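Local coordinates for protein muramoyltetrapeptide carboxypeptidase (Oxalobacter formigenes OXCC13, PDB 6UUK) that probably acts as a serine-type LD-carboxypeptidase of the S66 family, removing the C-terminal residue from muramoyl tetrapeptides derived from the bacterial cell wall, at residues B[268-278]-B[304-315]. Numbering follows the deposited sequence.
Sequences LKKQKALVLGH and LSIPVVTGLPFG
I306 turns its side chain into the bend formed by 268-272. With chi1 at 66°, CG1 of I306 sits between the backbone N and the carbonyl carbon; I306 CG2 then comes 3.3 Å from Q271 O, while I306 CD1 reaches both the O of L268 and, at 3.8 Å, the CB of L274. L274 has its CG anti to the backbone N (chi1 176°), a setting that carries L274 CD2 to within 3.7 Å of L304 CD1, the two side chains crossing at about a right angle, and beside CG2 of V308, whose side chain lies alongside that of L274 and points the same way. L304 CD2 also packs on L268 CD1. The main chains pair in parallel: L274 N donates to P307 O, V309 N to L274 O at 2.7 Å, and L276 N to V309 O. The pairing closes a beta-alpha-beta unit, in which helix 293-303 connects strand 273-280 to 308-310, an outermost strand of the mixed sheet in the C-terminal domain. That helix covers the face bearing L276 and T310, its L297 touching both. On the other face V275 CG1 lies 3.6 Å from L312 CB. Past V309 the regular ladder gives way: L276 O accepts a more bent bond from L312 N, and an inverse gamma turn centred on P313 brings F314 O to within 2.6 Å of H278 N. The imidazole of H278 lies against this turn, its NE2 3.4 Å from P313 CA, with the L312 carbonyl oxygen over one ring face, offset toward the rim. G315, which follows F314, lies close to E246 and H316, the predicted charge-relay pair.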
loop_
_atom_site.group_PDB
_atom_site.type_symbol
_atom_site.label_atom_id
_atom_site.label_comp_id
_atom_site.label_asym_id
_atom_site.label_seq_id
_atom_site.Cartn_x
_atom_site.Cartn_y
_atom_site.Cartn_z
ATOM N N LEU B 268 -2.174 -4.308 -14.843
ATOM C CA LEU B 268 -2.461 -3.265 -15.825
ATOM C C LEU B 268 -2.204 -3.728 -17.253
ATOM O O LEU B 268 -2.790 -3.177 -18.192
ATOM C CB LEU B 268 -1.630 -2.017 -15.523
ATOM C CG LEU B 268 -1.721 -1.465 -14.099
ATOM C CD1 LEU B 268 -0.941 -0.166 -13.971
ATOM C CD2 LEU B 268 -3.171 -1.267 -13.688
ATOM N N LYS B 269 -1.342 -4.730 -17.440
ATOM C CA LYS B 269 -0.996 -5.165 -18.789
ATOM C C LYS B 269 -2.160 -5.860 -19.485
ATOM O O LYS B 269 -2.228 -5.863 -20.719
ATOM C CB LYS B 269 0.216 -6.095 -18.743
ATOM C CG LYS B 269 1.398 -5.539 -17.962
ATOM C CD LYS B 269 2.504 -6.576 -17.838
ATOM C CE LYS B 269 3.631 -6.087 -16.943
ATOM N NZ LYS B 269 4.271 -4.853 -17.477
ATOM N N LYS B 270 -3.080 -6.446 -18.720
ATOM C CA LYS B 270 -4.184 -7.202 -19.294
ATOM C C LYS B 270 -5.405 -6.345 -19.600
ATOM O O LYS B 270 -6.200 -6.714 -20.473
ATOM C CB LYS B 270 -4.596 -8.338 -18.351
ATOM C CG LYS B 270 -3.426 -9.053 -17.695
ATOM C CD LYS B 270 -3.905 -10.219 -16.844
ATOM C CE LYS B 270 -2.806 -10.721 -15.923
ATOM N NZ LYS B 270 -1.548 -11.021 -16.660
ATOM N N GLN B 271 -5.573 -5.220 -18.910
ATOM C CA GLN B 271 -6.756 -4.395 -19.092
ATOM C C GLN B 271 -6.703 -3.668 -20.437
ATOM O O GLN B 271 -5.664 -3.591 -21.098
ATOM C CB GLN B 271 -6.887 -3.392 -17.948
ATOM C CG GLN B 271 -6.709 -4.006 -16.567
ATOM C CD GLN B 271 -7.680 -5.138 -16.299
ATOM O OE1 GLN B 271 -8.860 -5.054 -16.641
ATOM N NE2 GLN B 271 -7.186 -6.209 -15.690
ATOM N N LYS B 272 -7.854 -3.131 -20.840
ATOM C CA LYS B 272 -7.948 -2.402 -22.099
ATOM C C LYS B 272 -7.686 -0.911 -21.939
ATOM O O LYS B 272 -7.194 -0.274 -22.878
ATOM C CB LYS B 272 -9.327 -2.613 -22.731
ATOM C CG LYS B 272 -9.578 -4.034 -23.211
ATOM C CD LYS B 272 -10.937 -4.165 -23.880
ATOM C CE LYS B 272 -11.159 -5.575 -24.409
ATOM N NZ LYS B 272 -12.503 -5.735 -25.027
ATOM N N ALA B 273 -7.999 -0.342 -20.778
ATOM C CA ALA B 273 -7.771 1.075 -20.536
ATOM C C ALA B 273 -7.790 1.331 -19.037
ATOM O O ALA B 273 -8.460 0.622 -18.281
ATOM C CB ALA B 273 -8.821 1.945 -21.237
ATOM N N LEU B 274 -7.044 2.350 -18.620
ATOM C CA LEU B 274 -6.983 2.776 -17.227
ATOM C C LEU B 274 -7.690 4.117 -17.097
ATOM O O LEU B 274 -7.350 5.072 -17.803
ATOM C CB LEU B 274 -5.536 2.880 -16.747
ATOM C CG LEU B 274 -5.331 3.421 -15.331
ATOM C CD1 LEU B 274 -5.958 2.492 -14.300
ATOM C CD2 LEU B 274 -3.854 3.634 -15.039
ATOM N N VAL B 275 -8.670 4.185 -16.200
ATOM C CA VAL B 275 -9.453 5.394 -15.971
ATOM C C VAL B 275 -9.087 5.949 -14.603
ATOM O O VAL B 275 -9.095 5.219 -13.605
ATOM C CB VAL B 275 -10.962 5.117 -16.072
ATOM C CG1 VAL B 275 -11.746 6.412 -15.951
ATOM C CG2 VAL B 275 -11.283 4.420 -17.383
ATOM N N LEU B 276 -8.763 7.239 -14.556
ATOM C CA LEU B 276 -8.355 7.902 -13.324
ATOM C C LEU B 276 -9.515 8.730 -12.788
ATOM O O LEU B 276 -10.012 9.630 -13.473
ATOM C CB LEU B 276 -7.129 8.784 -13.560
ATOM C CG LEU B 276 -5.765 8.181 -13.218
ATOM C CD1 LEU B 276 -5.555 6.857 -13.933
ATOM C CD2 LEU B 276 -4.650 9.157 -13.561
ATOM N N GLY B 277 -9.943 8.424 -11.565
ATOM C CA GLY B 277 -10.983 9.180 -10.897
ATOM C C GLY B 277 -10.435 10.409 -10.206
ATOM O O GLY B 277 -9.423 10.988 -10.620
ATOM N N HIS B 278 -11.107 10.815 -9.133
ATOM C CA HIS B 278 -10.688 11.987 -8.378
ATOM C C HIS B 278 -9.538 11.637 -7.442
ATOM O O HIS B 278 -9.631 10.694 -6.651
ATOM C CB HIS B 278 -11.857 12.561 -7.579
ATOM C CG HIS B 278 -12.807 13.380 -8.397
ATOM N ND1 HIS B 278 -12.424 14.532 -9.049
ATOM C CD2 HIS B 278 -14.125 13.218 -8.661
ATOM C CE1 HIS B 278 -13.464 15.042 -9.684
ATOM N NE2 HIS B 278 -14.509 14.265 -9.464
ATOM N N LEU B 304 3.180 2.753 -19.130
ATOM C CA LEU B 304 2.103 1.805 -19.380
ATOM C C LEU B 304 1.916 1.568 -20.875
ATOM O O LEU B 304 2.197 2.433 -21.709
ATOM C CB LEU B 304 0.795 2.304 -18.770
ATOM C CG LEU B 304 0.745 2.440 -17.248
ATOM C CD1 LEU B 304 -0.689 2.646 -16.783
ATOM C CD2 LEU B 304 1.368 1.227 -16.574
ATOM N N SER B 305 1.434 0.370 -21.204
ATOM C CA SER B 305 1.114 0.004 -22.576
ATOM C C SER B 305 -0.358 0.197 -22.914
ATOM O O SER B 305 -0.726 0.086 -24.087
ATOM C CB SER B 305 1.510 -1.455 -22.839
ATOM O OG SER B 305 0.844 -2.332 -21.946
ATOM N N ILE B 306 -1.198 0.479 -21.924
ATOM C CA ILE B 306 -2.626 0.687 -22.144
ATOM C C ILE B 306 -2.914 2.183 -22.083
ATOM O O ILE B 306 -2.165 2.929 -21.437
ATOM C CB ILE B 306 -3.468 -0.086 -21.116
ATOM C CG1 ILE B 306 -3.253 0.479 -19.711
ATOM C CG2 ILE B 306 -3.120 -1.566 -21.154
ATOM C CD1 ILE B 306 -4.158 -0.131 -18.663
ATOM N N PRO B 307 -3.966 2.668 -22.741
ATOM C CA PRO B 307 -4.282 4.099 -22.658
ATOM C C PRO B 307 -4.819 4.471 -21.285
ATOM O O PRO B 307 -5.573 3.717 -20.665
ATOM C CB PRO B 307 -5.343 4.290 -23.746
ATOM C CG PRO B 307 -5.978 2.947 -23.886
ATOM C CD PRO B 307 -4.873 1.954 -23.657
ATOM N N VAL B 308 -4.421 5.649 -20.815
ATOM C CA VAL B 308 -4.838 6.172 -19.518
ATOM C C VAL B 308 -5.757 7.361 -19.763
ATOM O O VAL B 308 -5.351 8.352 -20.383
ATOM C CB VAL B 308 -3.633 6.571 -18.654
ATOM C CG1 VAL B 308 -4.102 7.112 -17.312
ATOM C CG2 VAL B 308 -2.704 5.383 -18.460
ATOM N N VAL B 309 -6.990 7.263 -19.274
ATOM C CA VAL B 309 -8.004 8.296 -19.448
ATOM C C VAL B 309 -8.295 8.917 -18.090
ATOM O O VAL B 309 -8.509 8.199 -17.105
ATOM C CB VAL B 309 -9.285 7.724 -20.081
ATOM C CG1 VAL B 309 -10.359 8.795 -20.176
ATOM C CG2 VAL B 309 -8.982 7.143 -21.453
ATOM N N THR B 310 -8.299 10.245 -18.034
ATOM C CA THR B 310 -8.532 10.981 -16.802
ATOM C C THR B 310 -9.857 11.729 -16.873
ATOM O O THR B 310 -10.496 11.822 -17.924
ATOM C CB THR B 310 -7.387 11.965 -16.528
ATOM O OG1 THR B 310 -7.429 13.028 -17.488
ATOM C CG2 THR B 310 -6.046 11.256 -16.625
ATOM N N GLY B 311 -10.269 12.264 -15.725
ATOM C CA GLY B 311 -11.467 13.070 -15.633
ATOM C C GLY B 311 -12.686 12.370 -15.074
ATOM O O GLY B 311 -13.748 12.999 -14.986
ATOM N N LEU B 312 -12.573 11.101 -14.699
ATOM C CA LEU B 312 -13.704 10.362 -14.153
ATOM C C LEU B 312 -14.216 11.045 -12.890
ATOM O O LEU B 312 -13.451 11.201 -11.925
ATOM C CB LEU B 312 -13.299 8.923 -13.844
ATOM C CG LEU B 312 -14.371 8.011 -13.240
ATOM C CD1 LEU B 312 -15.492 7.750 -14.235
ATOM C CD2 LEU B 312 -13.758 6.703 -12.765
ATOM N N PRO B 313 -15.484 11.465 -12.845
ATOM C CA PRO B 313 -16.002 12.166 -11.654
ATOM C C PRO B 313 -16.418 11.193 -10.557
ATOM O O PRO B 313 -17.595 11.010 -10.233
ATOM C CB PRO B 313 -17.179 12.962 -12.229
ATOM C CG PRO B 313 -17.594 12.227 -13.490
ATOM C CD PRO B 313 -16.547 11.197 -13.825
ATOM N N PHE B 314 -15.420 10.541 -9.967
ATOM C CA PHE B 314 -15.656 9.591 -8.892
ATOM C C PHE B 314 -14.503 9.652 -7.902
ATOM O O PHE B 314 -13.337 9.741 -8.296
ATOM C CB PHE B 314 -15.820 8.165 -9.426
ATOM C CG PHE B 314 -16.010 7.139 -8.350
ATOM C CD1 PHE B 314 -17.234 6.997 -7.721
ATOM C CD2 PHE B 314 -14.963 6.320 -7.963
ATOM C CE1 PHE B 314 -17.412 6.058 -6.727
ATOM C CE2 PHE B 314 -15.135 5.378 -6.970
ATOM C CZ PHE B 314 -16.361 5.247 -6.350
ATOM N N GLY B 315 -14.841 9.600 -6.621
ATOM C CA GLY B 315 -13.846 9.651 -5.568
ATOM C C GLY B 315 -14.489 10.080 -4.261
ATOM O O GLY B 315 -15.705 9.988 -4.095
#